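Local coordinates for protein aspartate--tRNA(Asp/Asn) ligase (Sulfolobus tokodaii, PDB 1WYD) that activates L-aspartate with ATP and transfers it to both tRNA(Asp) and tRNA(Asn), acting as a non-discriminating aspartyl-tRNA synthetase, at residues B[133-141]-B[401-411]; B[182-190]-B[203-211]. All blocks are in the same frame, centred on the assembly; numbering follows the deposited sequence.

Interaction 1 (B[133-141]-B[401-411])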
ATOM      1  N   VAL B 133      12.861 -13.731  -0.476  1.00 41.98           N
ATOM      2  CA  VAL B 133      11.411 -13.635  -0.361  1.00 41.48           C
ATOM      3  C   VAL B 133      11.000 -12.181  -0.236  1.00 41.36           C
ATOM      4  O   VAL B 133      10.081 -11.729  -0.893  1.00 42.24           O
ATOM      5  CB  VAL B 133      10.881 -14.485   0.828  1.00 41.47           C
ATOM      6  CG1 VAL B 133       9.364 -14.430   0.919  1.00 39.60           C
ATOM      7  CG2 VAL B 133      11.340 -15.913   0.652  1.00 40.40           C
ATOM      8  N   ILE B 134      11.724 -11.437   0.582  1.00 41.59           N
ATOM      9  CA  ILE B 134      11.372 -10.065   0.888  1.00 40.86           C
ATOM     10  C   ILE B 134      11.512  -9.247  -0.401  1.00 40.46           C
ATOM     11  O   ILE B 134      10.674  -8.414  -0.740  1.00 40.86           O
ATOM     12  CB  ILE B 134      12.320  -9.555   2.005  1.00 40.52           C
ATOM     13  CG1 ILE B 134      12.008 -10.288   3.315  1.00 40.24           C
ATOM     14  CG2 ILE B 134      12.264  -8.040   2.098  1.00 39.66           C
ATOM     15  CD1 ILE B 134      12.896  -9.892   4.520  1.00 41.78           C
ATOM     16  N   LYS B 135      12.578  -9.524  -1.126  1.00 40.00           N
ATOM     17  CA  LYS B 135      12.830  -8.878  -2.419  1.00 38.87           C
ATOM     18  C   LYS B 135      11.783  -9.174  -3.489  1.00 37.96           C
ATOM     19  O   LYS B 135      11.348  -8.267  -4.187  1.00 37.73           O
ATOM     20  CB  LYS B 135      14.245  -9.175  -2.899  1.00 38.36           C
ATOM     21  CG  LYS B 135      15.260  -8.335  -2.153  1.00 39.12           C
ATOM     22  CD  LYS B 135      16.714  -8.535  -2.620  1.00 41.00           C
ATOM     23  CE  LYS B 135      17.338  -9.755  -2.021  1.00 45.62           C
ATOM     24  NZ  LYS B 135      18.840  -9.778  -2.253  1.00 54.10           N
ATOM     25  N   ILE B 136      11.335 -10.422  -3.574  1.00 38.03           N
ATOM     26  CA  ILE B 136      10.391 -10.841  -4.618  1.00 37.12           C
ATOM     27  C   ILE B 136       9.018 -10.233  -4.399  1.00 38.03           C
ATOM     28  O   ILE B 136       8.330  -9.869  -5.376  1.00 38.10           O
ATOM     29  CB  ILE B 136      10.302 -12.391  -4.687  1.00 36.71           C
ATOM     30  CG1 ILE B 136      11.515 -12.950  -5.433  1.00 37.45           C
ATOM     31  CG2 ILE B 136       9.007 -12.892  -5.347  1.00 33.06           C
ATOM     32  CD1 ILE B 136      11.612 -14.477  -5.368  1.00 30.96           C
ATOM     33  N   GLN B 137       8.593 -10.185  -3.128  1.00 37.07           N
ATOM     34  CA  GLN B 137       7.345  -9.570  -2.772  1.00 36.50           C
ATOM     35  C   GLN B 137       7.297  -8.132  -3.272  1.00 36.36           C
ATOM     36  O   GLN B 137       6.277  -7.698  -3.770  1.00 36.61           O
ATOM     37  CB  GLN B 137       7.141  -9.596  -1.232  1.00 37.06           C
ATOM     38  CG  GLN B 137       5.716  -9.268  -0.831  1.00 38.13           C
ATOM     39  CD  GLN B 137       5.411  -9.406   0.678  1.00 40.65           C
ATOM     40  OE1 GLN B 137       5.679  -8.503   1.462  1.00 40.89           O
ATOM     41  NE2 GLN B 137       4.794 -10.503   1.049  1.00 41.44           N
ATOM     42  N   SER B 138       8.404  -7.402  -3.157  1.00 37.01           N
ATOM     43  CA  SER B 138       8.422  -5.985  -3.467  1.00 38.13           C
ATOM     44  C   SER B 138       8.296  -5.770  -4.971  1.00 39.88           C
ATOM     45  O   SER B 138       7.600  -4.844  -5.449  1.00 39.94           O
ATOM     46  CB  SER B 138       9.722  -5.339  -2.959  1.00 38.14           C
ATOM     47  OG  SER B 138       9.785  -3.961  -3.344  1.00 36.73           O
ATOM     48  N   LEU B 139       8.951  -6.664  -5.702  1.00 40.55           N
ATOM     49  CA  LEU B 139       8.929  -6.686  -7.150  1.00 40.78           C
ATOM     50  C   LEU B 139       7.562  -7.138  -7.573  1.00 41.44           C
ATOM     51  O   LEU B 139       7.083  -6.759  -8.643  1.00 42.06           O
ATOM     52  CB  LEU B 139       9.960  -7.713  -7.622  1.00 40.60           C
ATOM     53  CG  LEU B 139      11.244  -7.405  -8.394  1.00 43.02           C
ATOM     54  CD1 LEU B 139      11.832  -5.984  -8.200  1.00 40.15           C
ATOM     55  CD2 LEU B 139      12.302  -8.548  -8.155  1.00 41.90           C
ATOM     56  N   ALA B 140       6.913  -7.983  -6.762  1.00 41.05           N
ATOM     57  CA  ALA B 140       5.617  -8.464  -7.183  1.00 41.19           C
ATOM     58  C   ALA B 140       4.578  -7.342  -7.097  1.00 41.26           C
ATOM     59  O   ALA B 140       3.617  -7.304  -7.860  1.00 41.31           O
ATOM     60  CB  ALA B 140       5.206  -9.638  -6.365  1.00 41.31           C
ATOM     61  N   LEU B 141       4.776  -6.434  -6.161  1.00 41.27           N
ATOM     62  CA  LEU B 141       3.808  -5.369  -5.967  1.00 42.62           C
ATOM     63  C   LEU B 141       3.960  -4.293  -7.052  1.00 42.42           C
ATOM     64  O   LEU B 141       2.965  -3.718  -7.554  1.00 42.78           O
ATOM     65  CB  LEU B 141       3.936  -4.779  -4.546  1.00 42.23           C
ATOM     66  CG  LEU B 141       3.526  -5.742  -3.397  1.00 42.90           C
ATOM     67  CD1 LEU B 141       4.187  -5.334  -2.082  1.00 45.12           C
ATOM     68  CD2 LEU B 141       2.014  -5.819  -3.206  1.00 41.04           C
ATOM     69  N   LEU B 401      -1.726 -11.508  -1.136  1.00 36.17           N
ATOM     70  CA  LEU B 401      -0.329 -11.381  -1.387  1.00 35.86           C
ATOM     71  C   LEU B 401       0.467 -12.625  -0.977  1.00 36.86           C
ATOM     72  O   LEU B 401       1.168 -13.235  -1.801  1.00 39.78           O
ATOM     73  CB  LEU B 401       0.227 -10.091  -0.800  1.00 34.76           C
ATOM     74  CG  LEU B 401       1.722  -9.776  -0.951  1.00 33.64           C
ATOM     75  CD1 LEU B 401       2.198  -9.824  -2.476  1.00 27.64           C
ATOM     76  CD2 LEU B 401       2.067  -8.431  -0.322  1.00 28.91           C
ATOM     77  N   ALA B 402       0.347 -13.057   0.252  1.00 37.08           N
ATOM     78  CA  ALA B 402       1.228 -14.121   0.664  1.00 36.93           C
ATOM     79  C   ALA B 402       0.902 -15.468  -0.008  1.00 37.21           C
ATOM     80  O   ALA B 402       1.807 -16.293  -0.186  1.00 35.54           O
ATOM     81  CB  ALA B 402       1.257 -14.245   2.150  1.00 36.75           C
ATOM     82  N   ARG B 403      -0.371 -15.681  -0.367  1.00 37.39           N
ATOM     83  CA  ARG B 403      -0.720 -16.849  -1.128  1.00 38.78           C
ATOM     84  C   ARG B 403      -0.068 -16.751  -2.515  1.00 39.08           C
ATOM     85  O   ARG B 403       0.497 -17.726  -2.991  1.00 39.70           O
ATOM     86  CB  ARG B 403      -2.227 -16.980  -1.261  1.00 39.07           C
ATOM     87  CG  ARG B 403      -2.816 -17.957  -0.334  1.00 39.51           C
ATOM     88  CD  ARG B 403      -4.109 -17.461   0.186  1.00 43.48           C
ATOM     89  NE  ARG B 403      -4.627 -18.272   1.279  1.00 44.42           N
ATOM     90  CZ  ARG B 403      -5.513 -19.235   1.094  1.00 45.32           C
ATOM     91  NH1 ARG B 403      -5.942 -19.520  -0.145  1.00 42.69           N
ATOM     92  NH2 ARG B 403      -5.959 -19.928   2.123  1.00 39.67           N
ATOM     93  N   LEU B 404      -0.117 -15.568  -3.138  1.00 39.56           N
ATOM     94  CA  LEU B 404       0.531 -15.332  -4.447  1.00 39.71           C
ATOM     95  C   LEU B 404       2.008 -15.580  -4.289  1.00 40.00           C
ATOM     96  O   LEU B 404       2.661 -16.047  -5.198  1.00 39.97           O
ATOM     97  CB  LEU B 404       0.309 -13.899  -4.948  1.00 39.01           C
ATOM     98  CG  LEU B 404       1.237 -13.331  -6.034  1.00 38.53           C
ATOM     99  CD1 LEU B 404       1.049 -14.045  -7.455  1.00 34.71           C
ATOM    100  CD2 LEU B 404       1.077 -11.806  -6.139  1.00 33.15           C
ATOM    101  N   MET B 405       2.536 -15.323  -3.097  1.00 41.15           N
ATOM    102  CA  MET B 405       3.957 -15.561  -2.921  1.00 41.78           C
ATOM    103  C   MET B 405       4.394 -17.049  -3.036  1.00 42.25           C
ATOM    104  O   MET B 405       5.518 -17.320  -3.473  1.00 42.07           O
ATOM    105  CB  MET B 405       4.445 -14.903  -1.656  1.00 41.55           C
ATOM    106  CG  MET B 405       4.520 -13.393  -1.798  1.00 39.58           C
ATOM    107  SD  MET B 405       5.936 -12.854  -2.822  1.00 40.75           S
ATOM    108  CE  MET B 405       7.335 -13.543  -2.046  1.00 32.38           C
ATOM    109  N   VAL B 406       3.496 -17.982  -2.673  1.00 41.95           N
ATOM    110  CA  VAL B 406       3.735 -19.416  -2.834  1.00 42.34           C
ATOM    111  C   VAL B 406       3.994 -19.757  -4.300  1.00 43.92           C
ATOM    112  O   VAL B 406       4.920 -20.518  -4.632  1.00 45.24           O
ATOM    113  CB  VAL B 406       2.536 -20.242  -2.380  1.00 42.40           C
ATOM    114  CG1 VAL B 406       2.740 -21.718  -2.700  1.00 40.01           C
ATOM    115  CG2 VAL B 406       2.280 -20.041  -0.874  1.00 43.32           C
ATOM    116  N   MET B 407       3.178 -19.185  -5.181  1.00 44.18           N
ATOM    117  CA  MET B 407       3.345 -19.355  -6.615  1.00 44.77           C
ATOM    118  C   MET B 407       4.655 -18.698  -7.107  1.00 43.56           C
ATOM    119  O   MET B 407       5.235 -19.100  -8.121  1.00 44.93           O
ATOM    120  CB  MET B 407       2.078 -18.805  -7.329  1.00 45.60           C
ATOM    121  CG  MET B 407       2.171 -18.723  -8.829  1.00 48.41           C
ATOM    122  SD  MET B 407       0.814 -17.767  -9.540  1.00 56.73           S
ATOM    123  CE  MET B 407       0.766 -18.645 -11.103  1.00 55.42           C
ATOM    124  N   LEU B 408       5.142 -17.697  -6.397  1.00 42.00           N
ATOM    125  CA  LEU B 408       6.358 -17.018  -6.838  1.00 41.00           C
ATOM    126  C   LEU B 408       7.658 -17.445  -6.167  1.00 41.12           C
ATOM    127  O   LEU B 408       8.728 -16.943  -6.540  1.00 42.04           O
ATOM    128  CB  LEU B 408       6.219 -15.496  -6.746  1.00 40.57           C
ATOM    129  CG  LEU B 408       5.031 -14.840  -7.436  1.00 38.47           C
ATOM    130  CD1 LEU B 408       5.038 -13.406  -7.001  1.00 37.66           C
ATOM    131  CD2 LEU B 408       5.207 -14.926  -8.982  1.00 40.68           C
ATOM    132  N   THR B 409       7.605 -18.364  -5.203  1.00 40.28           N
ATOM    133  CA  THR B 409       8.822 -18.728  -4.472  1.00 40.06           C
ATOM    134  C   THR B 409       8.967 -20.218  -4.240  1.00 39.74           C
ATOM    135  O   THR B 409      10.064 -20.721  -4.053  1.00 38.02           O
ATOM    136  CB  THR B 409       8.824 -18.039  -3.096  1.00 40.61           C
ATOM    137  OG1 THR B 409       7.609 -18.394  -2.413  1.00 39.63           O
ATOM    138  CG2 THR B 409       8.754 -16.540  -3.265  1.00 39.69           C
ATOM    139  N   GLY B 410       7.838 -20.923  -4.219  1.00 41.28           N
ATOM    140  CA  GLY B 410       7.848 -22.318  -3.837  1.00 42.28           C
ATOM    141  C   GLY B 410       7.641 -22.565  -2.344  1.00 43.79           C
ATOM    142  O   GLY B 410       7.358 -23.728  -1.946  1.00 43.72           O
ATOM    143  N   ILE B 411       7.761 -21.520  -1.519  1.00 43.71           N
ATOM    144  CA  ILE B 411       7.565 -21.722  -0.067  1.00 44.07           C
ATOM    145  C   ILE B 411       6.148 -22.146   0.242  1.00 44.44           C
ATOM    146  O   ILE B 411       5.179 -21.480  -0.125  1.00 44.88           O
ATOM    147  CB  ILE B 411       7.987 -20.490   0.783  1.00 43.26           C
ATOM    148  CG1 ILE B 411       9.488 -20.303   0.717  1.00 41.69           C
ATOM    149  CG2 ILE B 411       7.569 -20.671   2.257  1.00 44.48           C
ATOM    150  CD1 ILE B 411       9.866 -18.883   0.706  1.00 41.29           C
TER
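Met405 lies at the middle of this helix-on-helix contact, its thioether laid against the backbone of Gln137 and the side chains before it. SD rests 3.6 Å from Gln137 CA, and the terminal CE continues to the carbonyl of Val133, 3.5 Å from its O, touching Val133 CG1 and Ile136 CG2 as well. The chain bends at chi2 (-74°) and again at chi3, which lays the sulfur and methyl along helix 133-141 instead of driving them straight at it. On one flank Gln137 extends from a CG anti to the backbone N (chi1 -166°) and crosses Leu401 at about a right angle; its amide carbon CD sits 3.6 Å from Leu401 CD2. Leu401 CD2 also meets Leu141 CD2 at 3.9 Å. Elsewhere Ala140 CB touches Leu408 CD1 at 3.8 Å, while Val133 and Ile411 meet tip to tip, their CG2 and CD1 methyls pressed to a tight 3.3 Å.

No hydrogen bond joins the segments, so the interface depends on fit. The short helical segments pass with axes 10.6 Å apart and 111° between their directions. After Met405, Thr409 OG1 donates to Met405 O and accepts from Ile411 N in an ST turn; Gly410 adopts positive phi, and the chain turns so that Ile411 faces Val133.

Around this core, Leu408 packs on helix 235-256 and Leu401 on strand 222-231, while Ile134 and Ser138 meet the second subunit. Arg403, of the predicted ATP site, takes no part in the contact; it binds a buffer molecule, probably from the crystallisation liquor. The pairing joins the long motif 1 helix at the dimer interface to the motif 3 helix of the class II synthetase catalytic domain.

Interaction 2 (B[182-190]-B[203-211])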
ATOM      1  N   ALA B 182     -16.492  -1.341  17.426  1.00 37.44           N
ATOM      2  CA  ALA B 182     -16.336  -1.465  15.944  1.00 37.89           C
ATOM      3  C   ALA B 182     -15.471  -2.652  15.615  1.00 37.60           C
ATOM      4  O   ALA B 182     -15.088  -3.419  16.500  1.00 38.49           O
ATOM      5  CB  ALA B 182     -15.801  -0.198  15.340  1.00 36.63           C
ATOM      6  N   PHE B 183     -15.172  -2.831  14.340  1.00 39.30           N
ATOM      7  CA  PHE B 183     -14.412  -3.979  13.894  1.00 38.92           C
ATOM      8  C   PHE B 183     -13.365  -3.680  12.758  1.00 38.90           C
ATOM      9  O   PHE B 183     -13.436  -2.673  12.026  1.00 37.83           O
ATOM     10  CB  PHE B 183     -15.378  -5.088  13.433  1.00 40.33           C
ATOM     11  CG  PHE B 183     -16.578  -5.319  14.356  1.00 42.14           C
ATOM     12  CD1 PHE B 183     -17.820  -4.717  14.085  1.00 42.65           C
ATOM     13  CD2 PHE B 183     -16.475  -6.175  15.471  1.00 43.15           C
ATOM     14  CE1 PHE B 183     -18.921  -4.931  14.960  1.00 42.34           C
ATOM     15  CE2 PHE B 183     -17.562  -6.392  16.328  1.00 42.25           C
ATOM     16  CZ  PHE B 183     -18.782  -5.770  16.072  1.00 41.91           C
ATOM     17  N   LEU B 184     -12.420  -4.606  12.637  1.00 36.86           N
ATOM     18  CA  LEU B 184     -11.421  -4.573  11.636  1.00 36.78           C
ATOM     19  C   LEU B 184     -11.999  -5.208  10.325  1.00 35.46           C
ATOM     20  O   LEU B 184     -12.511  -6.362  10.304  1.00 35.00           O
ATOM     21  CB  LEU B 184     -10.190  -5.356  12.140  1.00 36.28           C
ATOM     22  CG  LEU B 184      -9.130  -4.672  12.982  1.00 35.86           C
ATOM     23  CD1 LEU B 184      -7.830  -5.480  13.024  1.00 34.04           C
ATOM     24  CD2 LEU B 184      -8.832  -3.274  12.482  1.00 36.63           C
ATOM     25  N   ALA B 185     -11.931  -4.445   9.251  1.00 34.24           N
ATOM     26  CA  ALA B 185     -12.425  -4.911   7.944  1.00 34.75           C
ATOM     27  C   ALA B 185     -11.774  -6.208   7.493  1.00 34.01           C
ATOM     28  O   ALA B 185     -10.607  -6.425   7.751  1.00 33.67           O
ATOM     29  CB  ALA B 185     -12.202  -3.825   6.905  1.00 34.38           C
ATOM     30  N   GLN B 186     -12.509  -7.066   6.790  1.00 35.16           N
ATOM     31  CA  GLN B 186     -11.863  -8.256   6.190  1.00 35.28           C
ATOM     32  C   GLN B 186     -11.498  -8.054   4.726  1.00 36.57           C
ATOM     33  O   GLN B 186     -10.873  -8.909   4.110  1.00 36.94           O
ATOM     34  CB  GLN B 186     -12.724  -9.510   6.346  1.00 33.69           C
ATOM     35  CG  GLN B 186     -13.908  -9.531   5.397  1.00 34.27           C
ATOM     36  CD  GLN B 186     -14.645 -10.837   5.420  1.00 36.07           C
ATOM     37  OE1 GLN B 186     -14.035 -11.901   5.494  1.00 38.87           O
ATOM     38  NE2 GLN B 186     -15.966 -10.768   5.375  1.00 35.85           N
ATOM     39  N   SER B 187     -11.915  -6.947   4.142  1.00 38.45           N
ATOM     40  CA  SER B 187     -11.669  -6.746   2.727  1.00 40.54           C
ATOM     41  C   SER B 187     -12.192  -5.362   2.441  1.00 41.42           C
ATOM     42  O   SER B 187     -13.001  -4.878   3.218  1.00 43.35           O
ATOM     43  CB  SER B 187     -12.404  -7.808   1.927  1.00 41.00           C
ATOM     44  OG  SER B 187     -13.540  -7.287   1.263  1.00 42.59           O
ATOM     45  N   PRO B 188     -11.727  -4.687   1.398  1.00 41.07           N
ATOM     46  CA  PRO B 188     -12.265  -3.362   1.102  1.00 41.72           C
ATOM     47  C   PRO B 188     -13.616  -3.416   0.373  1.00 42.94           C
ATOM     48  O   PRO B 188     -14.158  -2.326   0.077  1.00 43.60           O
ATOM     49  CB  PRO B 188     -11.180  -2.733   0.233  1.00 40.96           C
ATOM     50  CG  PRO B 188     -10.492  -3.856  -0.376  1.00 40.99           C
ATOM     51  CD  PRO B 188     -10.691  -5.082   0.432  1.00 40.66           C
ATOM     52  N   GLN B 189     -14.142  -4.641   0.144  1.00 43.20           N
ATOM     53  CA  GLN B 189     -15.328  -4.930  -0.688  1.00 42.72           C
ATOM     54  C   GLN B 189     -16.300  -3.783  -0.997  1.00 43.13           C
ATOM     55  O   GLN B 189     -16.394  -3.349  -2.153  1.00 44.09           O
ATOM     56  CB  GLN B 189     -16.113  -6.136  -0.158  1.00 41.89           C
ATOM     57  CG  GLN B 189     -17.121  -6.697  -1.161  1.00 42.21           C
ATOM     58  CD  GLN B 189     -16.456  -7.073  -2.492  1.00 46.42           C
ATOM     59  OE1 GLN B 189     -15.492  -7.837  -2.493  1.00 49.59           O
ATOM     60  NE2 GLN B 189     -16.958  -6.532  -3.620  1.00 43.62           N
ATOM     61  N   LEU B 190     -17.057  -3.341  -0.005  1.00 42.60           N
ATOM     62  CA  LEU B 190     -18.051  -2.308  -0.220  1.00 43.58           C
ATOM     63  C   LEU B 190     -17.425  -1.010  -0.712  1.00 43.28           C
ATOM     64  O   LEU B 190     -17.951  -0.388  -1.636  1.00 44.16           O
ATOM     65  CB  LEU B 190     -18.853  -2.026   1.078  1.00 44.67           C
ATOM     66  CG  LEU B 190     -19.689  -0.726   1.100  1.00 44.92           C
ATOM     67  CD1 LEU B 190     -20.887  -0.800   0.136  1.00 45.53           C
ATOM     68  CD2 LEU B 190     -20.184  -0.388   2.527  1.00 48.99           C
ATOM     69  N   PHE B 203      -7.617   0.259  -7.566  1.00 34.13           N
ATOM     70  CA  PHE B 203      -7.081  -0.851  -6.786  1.00 34.35           C
ATOM     71  C   PHE B 203      -6.665  -0.423  -5.369  1.00 34.64           C
ATOM     72  O   PHE B 203      -6.444   0.759  -5.115  1.00 33.61           O
ATOM     73  CB  PHE B 203      -5.907  -1.511  -7.448  1.00 33.02           C
ATOM     74  CG  PHE B 203      -4.699  -0.628  -7.616  1.00 33.57           C
ATOM     75  CD1 PHE B 203      -4.565   0.245  -8.730  1.00 31.00           C
ATOM     76  CD2 PHE B 203      -3.625  -0.749  -6.745  1.00 34.04           C
ATOM     77  CE1 PHE B 203      -3.429   1.045  -8.870  1.00 23.32           C
ATOM     78  CE2 PHE B 203      -2.492   0.013  -6.926  1.00 33.74           C
ATOM     79  CZ  PHE B 203      -2.389   0.892  -8.015  1.00 28.90           C
ATOM     80  N   GLU B 204      -6.477  -1.419  -4.500  1.00 34.52           N
ATOM     81  CA  GLU B 204      -5.855  -1.174  -3.226  1.00 35.40           C
ATOM     82  C   GLU B 204      -5.039  -2.391  -2.801  1.00 35.63           C
ATOM     83  O   GLU B 204      -5.458  -3.532  -2.959  1.00 36.46           O
ATOM     84  CB  GLU B 204      -6.964  -0.775  -2.233  1.00 34.93           C
ATOM     85  CG  GLU B 204      -6.723  -1.097  -0.770  1.00 38.32           C
ATOM     86  CD  GLU B 204      -7.614  -0.312   0.185  1.00 35.41           C
ATOM     87  OE1 GLU B 204      -8.829  -0.201  -0.048  1.00 37.58           O
ATOM     88  OE2 GLU B 204      -7.103   0.178   1.184  1.00 40.95           O
ATOM     89  N   VAL B 205      -3.845  -2.154  -2.298  1.00 35.65           N
ATOM     90  CA  VAL B 205      -3.058  -3.207  -1.684  1.00 36.14           C
ATOM     91  C   VAL B 205      -2.969  -2.746  -0.216  1.00 35.39           C
ATOM     92  O   VAL B 205      -2.481  -1.645   0.049  1.00 34.82           O
ATOM     93  CB  VAL B 205      -1.624  -3.278  -2.272  1.00 35.83           C
ATOM     94  CG1 VAL B 205      -0.906  -4.492  -1.783  1.00 36.11           C
ATOM     95  CG2 VAL B 205      -1.637  -3.324  -3.796  1.00 39.50           C
ATOM     96  N   ALA B 206      -3.420  -3.569   0.723  1.00 34.71           N
ATOM     97  CA  ALA B 206      -3.522  -3.091   2.121  1.00 34.40           C
ATOM     98  C   ALA B 206      -3.886  -4.216   3.068  1.00 34.46           C
ATOM     99  O   ALA B 206      -4.422  -5.252   2.636  1.00 33.99           O
ATOM    100  CB  ALA B 206      -4.548  -2.013   2.214  1.00 33.39           C
ATOM    101  N   PRO B 207      -3.651  -4.008   4.373  1.00 34.20           N
ATOM    102  CA  PRO B 207      -3.984  -5.035   5.357  1.00 32.92           C
ATOM    103  C   PRO B 207      -5.493  -5.286   5.414  1.00 33.02           C
ATOM    104  O   PRO B 207      -6.297  -4.392   5.155  1.00 31.75           O
ATOM    105  CB  PRO B 207      -3.443  -4.440   6.656  1.00 34.63           C
ATOM    106  CG  PRO B 207      -2.487  -3.299   6.161  1.00 33.71           C
ATOM    107  CD  PRO B 207      -3.135  -2.783   5.003  1.00 32.94           C
ATOM    108  N   ALA B 208      -5.849  -6.544   5.679  1.00 33.21           N
ATOM    109  CA  ALA B 208      -7.169  -6.942   6.155  1.00 34.15           C
ATOM    110  C   ALA B 208      -7.069  -7.999   7.324  1.00 34.75           C
ATOM    111  O   ALA B 208      -5.985  -8.485   7.709  1.00 33.01           O
ATOM    112  CB  ALA B 208      -7.978  -7.504   5.021  1.00 33.98           C
ATOM    113  N   TRP B 209      -8.206  -8.365   7.898  1.00 36.30           N
ATOM    114  CA  TRP B 209      -8.141  -9.231   9.080  1.00 36.67           C
ATOM    115  C   TRP B 209      -9.329 -10.152   9.247  1.00 38.89           C
ATOM    116  O   TRP B 209     -10.467  -9.796   8.958  1.00 37.48           O
ATOM    117  CB  TRP B 209      -7.995  -8.381  10.322  1.00 35.27           C
ATOM    118  CG  TRP B 209      -6.804  -7.451  10.380  1.00 28.97           C
ATOM    119  CD1 TRP B 209      -5.579  -7.724  10.919  1.00 29.09           C
ATOM    120  CD2 TRP B 209      -6.781  -6.083  10.027  1.00 25.49           C
ATOM    121  NE1 TRP B 209      -4.780  -6.602  10.904  1.00 28.86           N
ATOM    122  CE2 TRP B 209      -5.501  -5.578  10.346  1.00 27.98           C
ATOM    123  CE3 TRP B 209      -7.717  -5.213   9.456  1.00 32.26           C
ATOM    124  CZ2 TRP B 209      -5.121  -4.254  10.085  1.00 28.50           C
ATOM    125  CZ3 TRP B 209      -7.344  -3.888   9.217  1.00 33.78           C
ATOM    126  CH2 TRP B 209      -6.063  -3.417   9.546  1.00 28.88           C
ATOM    127  N   ARG B 210      -9.049 -11.349   9.743  1.00 42.75           N
ATOM    128  CA  ARG B 210     -10.121 -12.312  10.005  1.00 46.47           C
ATOM    129  C   ARG B 210      -9.924 -12.958  11.348  1.00 48.17           C
ATOM    130  O   ARG B 210      -8.797 -13.334  11.698  1.00 49.62           O
ATOM    131  CB  ARG B 210     -10.175 -13.374   8.903  1.00 45.63           C
ATOM    132  CG  ARG B 210     -11.260 -13.106   7.929  1.00 48.47           C
ATOM    133  CD  ARG B 210     -12.665 -13.616   8.358  1.00 54.14           C
ATOM    134  NE  ARG B 210     -13.547 -13.715   7.192  1.00 59.09           N
ATOM    135  CZ  ARG B 210     -14.262 -14.782   6.832  1.00 62.12           C
ATOM    136  NH1 ARG B 210     -14.263 -15.899   7.555  1.00 62.35           N
ATOM    137  NH2 ARG B 210     -15.005 -14.717   5.732  1.00 65.58           N
ATOM    138  N   ALA B 211     -11.006 -13.120  12.102  1.00 51.15           N
ATOM    139  CA  ALA B 211     -10.862 -13.622  13.489  1.00 53.71           C
ATOM    140  C   ALA B 211     -11.106 -15.119  13.772  1.00 55.65           C
ATOM    141  O   ALA B 211     -11.288 -15.481  14.925  1.00 56.39           O
ATOM    142  CB  ALA B 211     -11.681 -12.780  14.437  1.00 52.86           C
TER
HETATM  143  O   HOH W   1     -11.425  -8.334  11.339  1.00 42.84           O
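The indole of Trp209 is covered on both faces: Leu184 lies over one and Pro207 CB over the other, toward the rim. Leu184 CD1 makes a CH-pi contact, 3.4 Å from the centroid of the five-membered ring, and CD2 reaches the six-membered ring at CZ3. Ala185 O sits at the ring edge, near its plane, and accepts a hydrogen bond from Trp209 N at 3.1 Å. The indole NE1 is held by Glu222, outside the two segments.

The guanidinium of Arg210 meets Gln186 at its edge. Arg210 NE and NH2 both donate, side-on, to the single oxygen Gln186 OE1, at 2.5 and 3.0 Å. OE1 lies in the guanidinium plane, yet the amide is turned 55° against it; NH2 lies in the carbonyl plane on a lone pair, whereas NE stands 39° out of it. Gln186 CG is placed between the backbone N and carbonyl carbon (chi1 75°), which carries the extended chain and its amide alongside the Arg210 side chain. A methionine in place of Arg210 would probably leave the Gln186 amide free to turn and Glu212 without its salt-bridge mate.

A water links Leu184 O to Trp209 O, weakly at the latter, and Ser187 OG caps Gln189 N. Strand 201-209 is the first strand of class II motif 2, and Arg210, a predicted aspartate and ATP ligand, opens the loop that follows.

In the fold
From the N terminus, helix 128-150 supplies the first half of interaction 1. The chain then passes through strand 180-184 and helix 189-199 to strand 201-209, where interaction 2 closes a short loop. It continues across the large mixed sheet, through strand 222-231 and eventually strand 394-400, before helix 401-409 returns to helix 128-150 and interaction 1 closes the long loop. Interaction 2 is thus nested within interaction 1. Their centres lie 20 Å apart, yet they touch where Leu141 CD2 packs against Val205 CG1 at 3.5 Å. Interaction 1 joins two helices beside the sheet, interaction 2 joins the end of strand 180-184 and the loop after it to strand 201-209, and both reach the second subunit.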